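PDB 6GNA: thioredoxin reductase from Clostridium acetobutylicum ATCC 824, which probably reduces thioredoxin with electrons passed from ferredoxin through its bound FAD to a redox-active disulfide, without using a pyridine nucleotide. Local coordinates for residues Pro174-Lys177 and Asp178-Leu182; Asn153-Ala156 and Glu157-Asn161; Tyr234-Gly238 and His239-Asn243; Met246-Ile250 and Asp251-Ala255. All blocks are in the same frame, centred on the assembly; numbering follows the deposited sequence.

Contact 1: Pro174-Lys177 and Asp178-Leu182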
loop_
_atom_site.group_PDB
_atom_site.type_symbol
_atom_site.label_atom_id
_atom_site.label_comp_id
_atom_site.label_asym_id
_atom_site.label_seq_id
_atom_site.Cartn_x
_atom_site.Cartn_y
_atom_site.Cartn_z
ATOM N N PRO A 174 -20.927 23.583 -18.900
ATOM C CA PRO A 174 -20.898 22.259 -18.268
ATOM C C PRO A 174 -19.968 21.307 -18.997
ATOM O O PRO A 174 -19.903 21.287 -20.229
ATOM C CB PRO A 174 -22.353 21.797 -18.385
ATOM C CG PRO A 174 -22.859 22.487 -19.614
ATOM C CD PRO A 174 -22.176 23.824 -19.640
ATOM N N ARG A 175 -19.273 20.479 -18.218
ATOM C CA ARG A 175 -18.402 19.440 -18.767
ATOM C C ARG A 175 -18.880 18.047 -18.384
ATOM O O ARG A 175 -18.084 17.109 -18.292
ATOM C CB ARG A 175 -16.962 19.643 -18.318
ATOM C CG ARG A 175 -16.473 21.077 -18.487
ATOM C CD ARG A 175 -16.567 21.546 -19.921
ATOM N NE ARG A 175 -15.731 20.755 -20.820
ATOM C CZ ARG A 175 -16.169 20.088 -21.886
ATOM N NH1 ARG A 175 -17.451 20.111 -22.228
ATOM N NH2 ARG A 175 -15.310 19.399 -22.625
ATOM N N TYR A 176 -20.178 17.918 -18.143
ATOM C CA TYR A 176 -20.831 16.656 -17.842
ATOM C C TYR A 176 -22.271 16.798 -18.307
ATOM O O TYR A 176 -22.773 17.913 -18.486
ATOM C CB TYR A 176 -20.808 16.351 -16.338
ATOM C CG TYR A 176 -21.376 17.491 -15.537
ATOM C CD1 TYR A 176 -20.581 18.563 -15.183
ATOM C CD2 TYR A 176 -22.717 17.522 -15.172
ATOM C CE1 TYR A 176 -21.086 19.627 -14.483
ATOM C CE2 TYR A 176 -23.236 18.589 -14.457
ATOM C CZ TYR A 176 -22.417 19.640 -14.118
ATOM O OH TYR A 176 -22.891 20.721 -13.424
ATOM N N LYS A 177 -22.924 15.653 -18.508
ATOM C CA LYS A 177 -24.305 15.577 -18.970
ATOM C C LYS A 177 -25.226 15.418 -17.771
ATOM O O LYS A 177 -25.128 14.425 -17.036
ATOM C CB LYS A 177 -24.500 14.376 -19.891
ATOM C CG LYS A 177 -23.476 14.224 -20.993
ATOM C CD LYS A 177 -23.808 15.094 -22.171
ATOM C CE LYS A 177 -23.039 14.652 -23.391
ATOM N NZ LYS A 177 -23.451 15.446 -24.556
ATOM N N ASP A 178 -26.139 16.366 -17.601
ATOM C CA ASP A 178 -27.133 16.319 -16.535
ATOM C C ASP A 178 -28.113 17.453 -16.799
ATOM O O ASP A 178 -27.887 18.295 -17.674
ATOM C CB ASP A 178 -26.449 16.518 -15.182
ATOM C CG ASP A 178 -27.289 16.071 -14.003
ATOM O OD1 ASP A 178 -28.379 15.506 -14.202
ATOM O OD2 ASP A 178 -26.835 16.283 -12.860
ATOM N N GLU A 179 -29.205 17.470 -16.037
ATOM C CA GLU A 179 -29.900 18.726 -15.801
ATOM C C GLU A 179 -29.081 19.582 -14.840
ATOM O O GLU A 179 -28.393 19.073 -13.953
ATOM C CB GLU A 179 -31.292 18.494 -15.208
ATOM C CG GLU A 179 -32.214 17.656 -16.079
ATOM C CD GLU A 179 -32.440 18.267 -17.448
ATOM O OE1 GLU A 179 -32.264 19.496 -17.589
ATOM O OE2 GLU A 179 -32.786 17.517 -18.385
ATOM N N TYR A 180 -29.131 20.895 -15.042
ATOM C CA TYR A 180 -28.305 21.834 -14.286
ATOM C C TYR A 180 -29.205 22.728 -13.440
ATOM O O TYR A 180 -30.075 23.427 -13.973
ATOM C CB TYR A 180 -27.451 22.670 -15.241
ATOM C CG TYR A 180 -26.753 21.845 -16.304
ATOM C CD1 TYR A 180 -25.749 20.940 -15.969
ATOM C CD2 TYR A 180 -27.096 21.969 -17.642
ATOM C CE1 TYR A 180 -25.113 20.184 -16.936
ATOM C CE2 TYR A 180 -26.471 21.212 -18.619
ATOM C CZ TYR A 180 -25.475 20.324 -18.262
ATOM O OH TYR A 180 -24.853 19.572 -19.236
ATOM N N GLN A 181 -28.980 22.729 -12.127
ATOM C CA GLN A 181 -29.828 23.470 -11.194
ATOM C C GLN A 181 -29.233 24.861 -10.982
ATOM O O GLN A 181 -28.541 25.141 -9.996
ATOM C CB GLN A 181 -29.979 22.704 -9.885
ATOM C CG GLN A 181 -30.867 21.467 -10.005
ATOM C CD GLN A 181 -30.160 20.292 -10.649
ATOM O OE1 GLN A 181 -29.075 19.925 -10.241
ATOM N NE2 GLN A 181 -30.794 19.681 -11.644
ATOM N N LEU A 182 -29.520 25.740 -11.938
ATOM C CA LEU A 182 -28.958 27.083 -11.989
ATOM C C LEU A 182 -30.078 28.112 -11.974
ATOM O O LEU A 182 -31.125 27.910 -12.593
ATOM C CB LEU A 182 -28.136 27.256 -13.274
ATOM C CG LEU A 182 -26.923 26.332 -13.417
ATOM C CD1 LEU A 182 -26.409 26.320 -14.842
ATOM C CD2 LEU A 182 -25.833 26.778 -12.471
#
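The Tyr180 ring turns an edge toward the face of the Tyr176 ring in an offset edge-to-face pair, with centroids 5.5 Å apart and planes at 74°. The touch is made by Tyr180 CE1, which comes 3.5 Å from Tyr176 CE2, and the two phenols run past each other in opposite directions. Asp178 O lies over one face of the Tyr180 ring, 3.2 Å above its plane and toward the rim. At the edge of the Tyr176 ring, in its plane, sits Asp178 CB, 3.9 Å from Tyr176 CD2. Pro174 crosses Tyr180 at about a right angle and sets its CB 3.5 Å from Tyr180 CZ.

The phenol also closes the bend with a hydrogen bond: Tyr180 OH donates to Tyr176 O at 2.8 Å, in the carbonyl plane and also in the plane of the ring. Tyr180 therefore packs against the ring of Tyr176 while binding its backbone, which fixes the rotation of the phenol. Tyr176 takes the confined position with CG between its backbone N and carbonyl carbon (chi1 54°), which folds the ring back beside Tyr180. Its own hydroxyl is hydrogen-bonded to Glu157 and Tyr172, while the Asp178 carboxylate makes a salt bridge with Lys154.

The bend follows strand 169-174 and leads toward strand 186-188, at the edge of a parallel five-stranded sheet. Tyr180 rests on Ile188 of that last strand and on Glu157 of helix 155-163, and Leu182 packs on the same helix.

Contact 2: Asn153-Ala156 and Glu157-Asn161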
loop_
_atom_site.group_PDB
_atom_site.type_symbol
_atom_site.label_atom_id
_atom_site.label_comp_id
_atom_site.label_asym_id
_atom_site.label_seq_id
_atom_site.Cartn_x
_atom_site.Cartn_y
_atom_site.Cartn_z
ATOM N N ASN A 153 -18.390 19.280 -12.109
ATOM C CA ASN A 153 -19.136 18.535 -11.109
ATOM C C ASN A 153 -20.335 19.384 -10.692
ATOM O O ASN A 153 -20.490 20.529 -11.123
ATOM C CB ASN A 153 -18.252 18.143 -9.923
ATOM C CG ASN A 153 -17.631 19.329 -9.236
ATOM O OD1 ASN A 153 -18.135 20.455 -9.295
ATOM N ND2 ASN A 153 -16.515 19.079 -8.573
ATOM N N LYS A 154 -21.177 18.819 -9.822
ATOM C CA LYS A 154 -22.406 19.501 -9.425
ATOM C C LYS A 154 -22.144 20.707 -8.520
ATOM O O LYS A 154 -22.879 21.700 -8.583
ATOM C CB LYS A 154 -23.370 18.535 -8.730
ATOM C CG LYS A 154 -23.894 17.391 -9.608
ATOM C CD LYS A 154 -24.758 17.853 -10.765
ATOM C CE LYS A 154 -26.071 18.448 -10.329
ATOM N NZ LYS A 154 -26.866 18.842 -11.519
ATOM N N GLU A 155 -21.135 20.625 -7.649
ATOM C CA GLU A 155 -20.815 21.761 -6.778
ATOM C C GLU A 155 -20.551 23.028 -7.576
ATOM O O GLU A 155 -20.836 24.133 -7.097
ATOM C CB GLU A 155 -19.616 21.415 -5.895
ATOM C CG GLU A 155 -19.429 22.375 -4.697
ATOM C CD GLU A 155 -18.651 23.635 -5.015
ATOM O OE1 GLU A 155 -17.911 23.675 -6.033
ATOM O OE2 GLU A 155 -18.760 24.593 -4.216
ATOM N N ALA A 156 -20.031 22.886 -8.794
ATOM C CA ALA A 156 -19.748 24.043 -9.636
ATOM C C ALA A 156 -21.010 24.849 -9.927
ATOM O O ALA A 156 -20.944 26.075 -10.068
ATOM C CB ALA A 156 -19.078 23.571 -10.932
ATOM N N GLU A 157 -22.155 24.159 -10.029
ATOM C CA GLU A 157 -23.429 24.843 -10.247
ATOM C C GLU A 157 -23.761 25.755 -9.075
ATOM O O GLU A 157 -24.234 26.878 -9.266
ATOM C CB GLU A 157 -24.557 23.829 -10.457
ATOM C CG GLU A 157 -24.365 22.909 -11.655
ATOM C CD GLU A 157 -25.439 21.844 -11.777
ATOM O OE1 GLU A 157 -26.458 21.938 -11.043
ATOM O OE2 GLU A 157 -25.248 20.912 -12.592
ATOM N N SER A 158 -23.511 25.289 -7.848
ATOM C CA SER A 158 -23.752 26.133 -6.680
ATOM C C SER A 158 -22.852 27.358 -6.697
ATOM O O SER A 158 -23.261 28.452 -6.292
ATOM C CB SER A 158 -23.510 25.329 -5.400
ATOM O OG SER A 158 -24.393 24.226 -5.307
ATOM N N GLU A 159 -21.616 27.200 -7.155
ATOM C CA GLU A 159 -20.721 28.348 -7.188
ATOM C C GLU A 159 -21.195 29.355 -8.220
ATOM O O GLU A 159 -21.139 30.562 -7.981
ATOM C CB GLU A 159 -19.291 27.897 -7.480
ATOM C CG GLU A 159 -18.707 26.987 -6.393
ATOM C CD GLU A 159 -17.205 26.912 -6.424
ATOM O OE1 GLU A 159 -16.573 27.958 -6.637
ATOM O OE2 GLU A 159 -16.646 25.808 -6.222
ATOM N N ALA A 160 -21.657 28.873 -9.373
ATOM C CA ALA A 160 -22.230 29.774 -10.374
ATOM C C ALA A 160 -23.409 30.551 -9.804
ATOM O O ALA A 160 -23.544 31.755 -10.044
ATOM C CB ALA A 160 -22.681 28.962 -11.589
ATOM N N ASN A 161 -24.297 29.869 -9.078
ATOM C CA ASN A 161 -25.446 30.555 -8.496
ATOM C C ASN A 161 -25.003 31.637 -7.525
ATOM O O ASN A 161 -25.590 32.725 -7.488
ATOM C CB ASN A 161 -26.370 29.556 -7.803
ATOM C CG ASN A 161 -27.049 28.627 -8.777
ATOM O OD1 ASN A 161 -27.256 28.981 -9.939
ATOM N ND2 ASN A 161 -27.367 27.424 -8.322
#
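Lys154 and Glu157 meet at the N-terminal end of the helix that runs to residue 163 in a salt bridge, with Lys154 NZ 2.8 Å from Glu157 OE2, on the syn side and 23° out of the carboxylate plane. A second, weak bond runs from Lys154 NZ to Glu157 OE1. The lysine reaches there by bending at chi2 and chi3, whereas the Glu157 chain stays extended beyond CG.

The tightly packed side is the one that faces the sheet. Ala156 and Ala160, one turn apart and joined by a bond of 3.0 Å from Ala160 N to Ala156 O, both lie against Tyr172 of strand 169-174. Asn153 caps this end of the helix: its OD1 accepts from Ala156 N at 3.1 Å, nearly along the C=O axis, while its ND2 is held by Asp222. Ser158 is on the solvent side, where its CB merely passes 3.4 Å from Glu155 O.

Glu155 and Glu159 bring two acids together, their carboxylate planes 61° apart and Glu155 OE1 only 2.5 Å from Glu159 OE2. Glu159 OE1 is meanwhile bound by the backbone N of Thr136, beside the Cys134-Cys137 disulfide. Glu157 is gripped by Tyr176 and the backbone of Gln181 as well as by Lys154, a setting that would tend to keep it ionised. Between the two glutamates, so short a separation implies that one acid probably holds a proton.

Contact 3: Tyr234-Gly238 and His239-Asn243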
loop_
_atom_site.group_PDB
_atom_site.type_symbol
_atom_site.label_atom_id
_atom_site.label_comp_id
_atom_site.label_asym_id
_atom_site.label_seq_id
_atom_site.Cartn_x
_atom_site.Cartn_y
_atom_site.Cartn_z
ATOM N N TYR A 234 4.703 20.199 -1.708
ATOM C CA TYR A 234 5.660 19.784 -2.727
ATOM C C TYR A 234 5.041 18.721 -3.640
ATOM O O TYR A 234 4.650 17.635 -3.188
ATOM C CB TYR A 234 6.936 19.248 -2.076
ATOM C CG TYR A 234 7.908 18.676 -3.071
ATOM C CD1 TYR A 234 8.442 19.458 -4.082
ATOM C CD2 TYR A 234 8.267 17.332 -3.011
ATOM C CE1 TYR A 234 9.340 18.936 -4.992
ATOM C CE2 TYR A 234 9.182 16.807 -3.899
ATOM C CZ TYR A 234 9.678 17.587 -4.902
ATOM O OH TYR A 234 10.585 17.055 -5.794
ATOM N N VAL A 235 4.939 19.062 -4.919
ATOM C CA VAL A 235 4.340 18.248 -5.960
ATOM C C VAL A 235 5.351 18.188 -7.087
ATOM O O VAL A 235 6.067 19.165 -7.342
ATOM C CB VAL A 235 3.024 18.893 -6.448
ATOM C CG1 VAL A 235 2.381 18.099 -7.567
ATOM C CG2 VAL A 235 2.051 19.054 -5.302
ATOM N N GLU A 236 5.432 17.052 -7.749
ATOM C CA GLU A 236 6.264 16.913 -8.925
ATOM C C GLU A 236 5.502 16.057 -9.923
ATOM O O GLU A 236 5.009 14.980 -9.574
ATOM C CB GLU A 236 7.606 16.271 -8.558
ATOM C CG GLU A 236 8.511 15.991 -9.734
ATOM C CD GLU A 236 9.857 15.419 -9.304
ATOM O OE1 GLU A 236 10.890 15.875 -9.835
ATOM O OE2 GLU A 236 9.871 14.532 -8.425
ATOM N N ASP A 237 5.373 16.559 -11.150
ATOM C CA ASP A 237 4.676 15.841 -12.212
ATOM C C ASP A 237 3.201 15.642 -11.869
ATOM O O ASP A 237 2.594 14.644 -12.252
ATOM C CB ASP A 237 5.360 14.503 -12.524
ATOM C CG ASP A 237 6.816 14.669 -12.916
ATOM O OD1 ASP A 237 7.171 15.742 -13.451
ATOM O OD2 ASP A 237 7.605 13.723 -12.690
ATOM N N GLY A 238 2.616 16.601 -11.149
ATOM C CA GLY A 238 1.241 16.496 -10.709
ATOM C C GLY A 238 0.999 15.500 -9.601
ATOM O O GLY A 238 -0.163 15.288 -9.222
ATOM N N HIS A 239 2.043 14.866 -9.072
ATOM C CA HIS A 239 1.907 13.870 -8.015
ATOM C C HIS A 239 2.437 14.457 -6.725
ATOM O O HIS A 239 3.498 15.094 -6.719
ATOM C CB HIS A 239 2.743 12.612 -8.281
ATOM C CG HIS A 239 2.614 12.065 -9.664
ATOM N ND1 HIS A 239 1.410 11.665 -10.200
ATOM C CD2 HIS A 239 3.549 11.815 -10.610
ATOM C CE1 HIS A 239 1.607 11.212 -11.425
ATOM N NE2 HIS A 239 2.896 11.289 -11.697
ATOM N N ILE A 240 1.670 14.306 -5.641
ATOM C CA ILE A 240 2.161 14.692 -4.321
ATOM C C ILE A 240 3.247 13.716 -3.903
ATOM O O ILE A 240 3.034 12.501 -3.875
ATOM C CB ILE A 240 1.021 14.709 -3.290
ATOM C CG1 ILE A 240 -0.116 15.651 -3.720
ATOM C CG2 ILE A 240 1.569 15.079 -1.913
ATOM C CD1 ILE A 240 -1.377 15.546 -2.854
ATOM N N LYS A 241 4.419 14.239 -3.563
ATOM C CA LYS A 241 5.551 13.395 -3.221
ATOM C C LYS A 241 5.520 13.032 -1.741
ATOM O O LYS A 241 5.421 13.909 -0.877
ATOM C CB LYS A 241 6.839 14.106 -3.597
ATOM C CG LYS A 241 7.009 14.218 -5.106
ATOM C CD LYS A 241 7.338 12.860 -5.710
ATOM C CE LYS A 241 7.487 12.929 -7.220
ATOM N NZ LYS A 241 7.764 11.603 -7.840
ATOM N N VAL A 242 5.558 11.729 -1.459
ATOM C CA VAL A 242 5.526 11.219 -0.096
ATOM C C VAL A 242 6.669 10.239 0.119
ATOM O O VAL A 242 7.224 9.660 -0.822
ATOM C CB VAL A 242 4.191 10.541 0.283
ATOM C CG1 VAL A 242 3.026 11.522 0.187
ATOM C CG2 VAL A 242 3.915 9.311 -0.591
ATOM N N ASN A 243 7.014 10.066 1.390
ATOM C CA ASN A 243 7.976 9.053 1.791
ATOM C C ASN A 243 7.249 7.775 2.223
ATOM O O ASN A 243 6.039 7.607 2.033
ATOM C CB ASN A 243 8.905 9.635 2.856
ATOM C CG ASN A 243 8.205 9.907 4.175
ATOM O OD1 ASN A 243 7.065 9.489 4.411
ATOM N ND2 ASN A 243 8.895 10.607 5.056
HETATM O O HOH W 1 5.133 16.533 -0.600
HETATM O O HOH W 2 6.982 11.984 -10.659
#
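Tyr234 and Lys241 cross beside a tight hairpin, the aliphatic start of the lysine approaching the ring obliquely, with Lys241 CB 3.6 Å from Tyr234 CD2. Farther out the lysine bends at chi2 (-72°) and passes the extended Glu236, so that Lys241 CE comes 3.1 Å from Glu236 OE2. At the turn, Asp237 O stands over the centre of the His239 ring, 3.3 Å above its plane.

Behind these side chains is the hairpin backbone. Glu236 and His239 form the hydrogen-bonded pair, Glu236 N to His239 O at 2.9 Å and His239 N to Glu236 O at 3.0 Å, around a type I' turn. Val235 and Ile240 share the other face and pack on Pro226 of helix 226-229. One water lies within hydrogen-bonding distance of both Tyr234 O and Lys241 O, and Tyr234 N is held by Asn249.

A second water donates to Asp237 OD2 at 2.7 Å and accepts from Lys241 NZ at 3.0 Å. Lys241 NZ thus has a long salt bridge to Glu236 OE2, at 3.7 Å, and a water-bridged link to Asp237, so any pull between these charges is probably weakened by distance and solvent.

Contact 4: Met246-Ile250 and Asp251-Ala255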
loop_
_atom_site.group_PDB
_atom_site.type_symbol
_atom_site.label_atom_id
_atom_site.label_comp_id
_atom_site.label_asym_id
_atom_site.label_seq_id
_atom_site.Cartn_x
_atom_site.Cartn_y
_atom_site.Cartn_z
ATOM N N MET A 246 4.135 8.013 4.180
ATOM C CA MET A 246 3.100 8.814 3.532
ATOM C C MET A 246 3.168 10.274 3.936
ATOM O O MET A 246 2.215 11.020 3.720
ATOM C CB MET A 246 1.681 8.277 3.770
ATOM C CG MET A 246 1.489 6.847 3.366
ATOM S SD MET A 246 1.912 6.483 1.663
ATOM C CE MET A 246 2.632 4.820 1.876
ATOM N N GLU A 247 4.287 10.699 4.511
ATOM C CA GLU A 247 4.490 12.089 4.889
ATOM C C GLU A 247 4.807 12.937 3.661
ATOM O O GLU A 247 5.645 12.563 2.838
ATOM C CB GLU A 247 5.662 12.176 5.867
ATOM C CG GLU A 247 5.372 11.534 7.207
ATOM C CD GLU A 247 6.604 11.335 8.078
ATOM O OE1 GLU A 247 7.742 11.390 7.562
ATOM O OE2 GLU A 247 6.417 11.114 9.292
ATOM N N THR A 248 4.157 14.090 3.547
ATOM C CA THR A 248 4.527 15.077 2.541
ATOM C C THR A 248 5.637 15.961 3.102
ATOM O O THR A 248 6.159 15.712 4.193
ATOM C CB THR A 248 3.325 15.958 2.190
ATOM O OG1 THR A 248 3.067 16.865 3.274
ATOM C CG2 THR A 248 2.065 15.131 1.874
ATOM N N ASN A 249 5.989 17.026 2.371
ATOM C CA ASN A 249 6.965 17.999 2.860
ATOM C C ASN A 249 6.434 18.841 4.016
ATOM O O ASN A 249 7.219 19.540 4.660
ATOM C CB ASN A 249 7.430 18.937 1.735
ATOM C CG ASN A 249 6.343 19.856 1.252
ATOM O OD1 ASN A 249 5.221 19.407 1.018
ATOM N ND2 ASN A 249 6.643 21.134 1.100
ATOM N N ILE A 250 5.135 18.800 4.295
ATOM C CA ILE A 250 4.519 19.627 5.327
ATOM C C ILE A 250 4.280 18.761 6.554
ATOM O O ILE A 250 3.537 17.778 6.488
ATOM C CB ILE A 250 3.215 20.267 4.819
ATOM C CG1 ILE A 250 3.508 21.253 3.676
ATOM C CG2 ILE A 250 2.475 20.996 5.954
ATOM C CD1 ILE A 250 2.254 21.789 2.980
ATOM N N ASP A 251 4.907 19.106 7.678
ATOM C CA ASP A 251 4.758 18.295 8.882
ATOM C C ASP A 251 3.282 18.184 9.259
ATOM O O ASP A 251 2.552 19.176 9.261
ATOM C CB ASP A 251 5.545 18.923 10.033
ATOM C CG ASP A 251 5.545 18.060 11.283
ATOM O OD1 ASP A 251 5.843 16.851 11.177
ATOM O OD2 ASP A 251 5.254 18.592 12.375
ATOM N N GLY A 252 2.847 16.973 9.588
ATOM C CA GLY A 252 1.462 16.731 9.947
ATOM C C GLY A 252 0.515 16.536 8.781
ATOM O O GLY A 252 -0.669 16.286 9.013
ATOM N N CYS A 253 1.003 16.658 7.552
ATOM C CA CYS A 253 0.206 16.481 6.352
ATOM C C CYS A 253 0.733 15.266 5.609
ATOM O O CYS A 253 1.915 15.228 5.238
ATOM C CB CYS A 253 0.311 17.723 5.474
ATOM S SG CYS A 253 -0.740 17.676 4.008
ATOM N N TYR A 254 -0.138 14.277 5.425
ATOM C CA TYR A 254 0.127 13.025 4.734
ATOM C C TYR A 254 -0.652 13.009 3.428
ATOM O O TYR A 254 -1.562 13.819 3.216
ATOM C CB TYR A 254 -0.340 11.853 5.605
ATOM C CG TYR A 254 0.315 11.818 6.967
ATOM C CD1 TYR A 254 -0.130 12.637 7.988
ATOM C CD2 TYR A 254 1.368 10.961 7.225
ATOM C CE1 TYR A 254 0.466 12.619 9.230
ATOM C CE2 TYR A 254 1.969 10.932 8.466
ATOM C CZ TYR A 254 1.514 11.765 9.467
ATOM O OH TYR A 254 2.104 11.780 10.720
ATOM N N ALA A 255 -0.338 12.040 2.566
ATOM C CA ALA A 255 -1.106 11.868 1.337
ATOM C C ALA A 255 -1.163 10.385 1.000
ATOM O O ALA A 255 -0.239 9.631 1.316
ATOM C CB ALA A 255 -0.495 12.667 0.186
HETATM O O HOH W 3 4.424 10.288 10.716
#
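Glu247 and Tyr254 are paired by a single backbone bridge, with Glu247 CG 3.7 Å from Tyr254 CE2. The loop that links them reverses through a type II turn from Ile250 to Cys253 and enters strand 253-255, the edge of the parallel sheet that includes the Rossmann-type strand 9-12.

Hydrogen bonds draw the loop together. Ala255 N donates to Met246 O at 3.0 Å, and the turn closes with Cys253 N on Ile250 O, also 3.0 Å. Cys253 O is gripped twice by Thr248: from its N at 3.0 Å, in the carbonyl plane, and from OG1 at 2.8 Å, well above that plane. Thr248 OG1 lies between its backbone N and carbonyl carbon (chi1 73°), where it can donate to Cys253 O and also accept from Ile250 N, completing an ST turn.

Side-chain packing covers both flanks. Thr248 CG2 lies 3.9 Å from Ala255 CB, on the side shared with Ile240, and Ile250 CB meets Cys253 CB. On the other flank Tyr254 rests on Ala280 and Lys283 of helix 266-286, and Met246 packs on that helix and on Arg244 of the second subunit.

Polar ends meet through water. Glu247 and Tyr254 run side by side in the same direction, while Glu247 OE1 is taken by Asn243. A water in the plane of the Tyr254 ring donates to Glu247 OE2 at 2.6 Å and lies 2.8 Å from Tyr254 OH.

From the N terminus the four contacts come in series, none nesting in or crossing another. Contact 2 closes the first turns of helix 155-163, within the beta-alpha-beta unit between strands 146-151 and 169-174. Contact 1 folds the loop leaving strand 169-174 back onto that helix, where the two contacts touch. Across the middle of the chain, its centre about 28 Å from that of contact 2, contact 3 closes the hairpin 235-240. Contact 4 follows, closing the loop into strand 253-255 of another parallel sheet. Contacts 3 and 4 touch through Val242 and Ile240 on Ala255, joining the hairpin to that sheet.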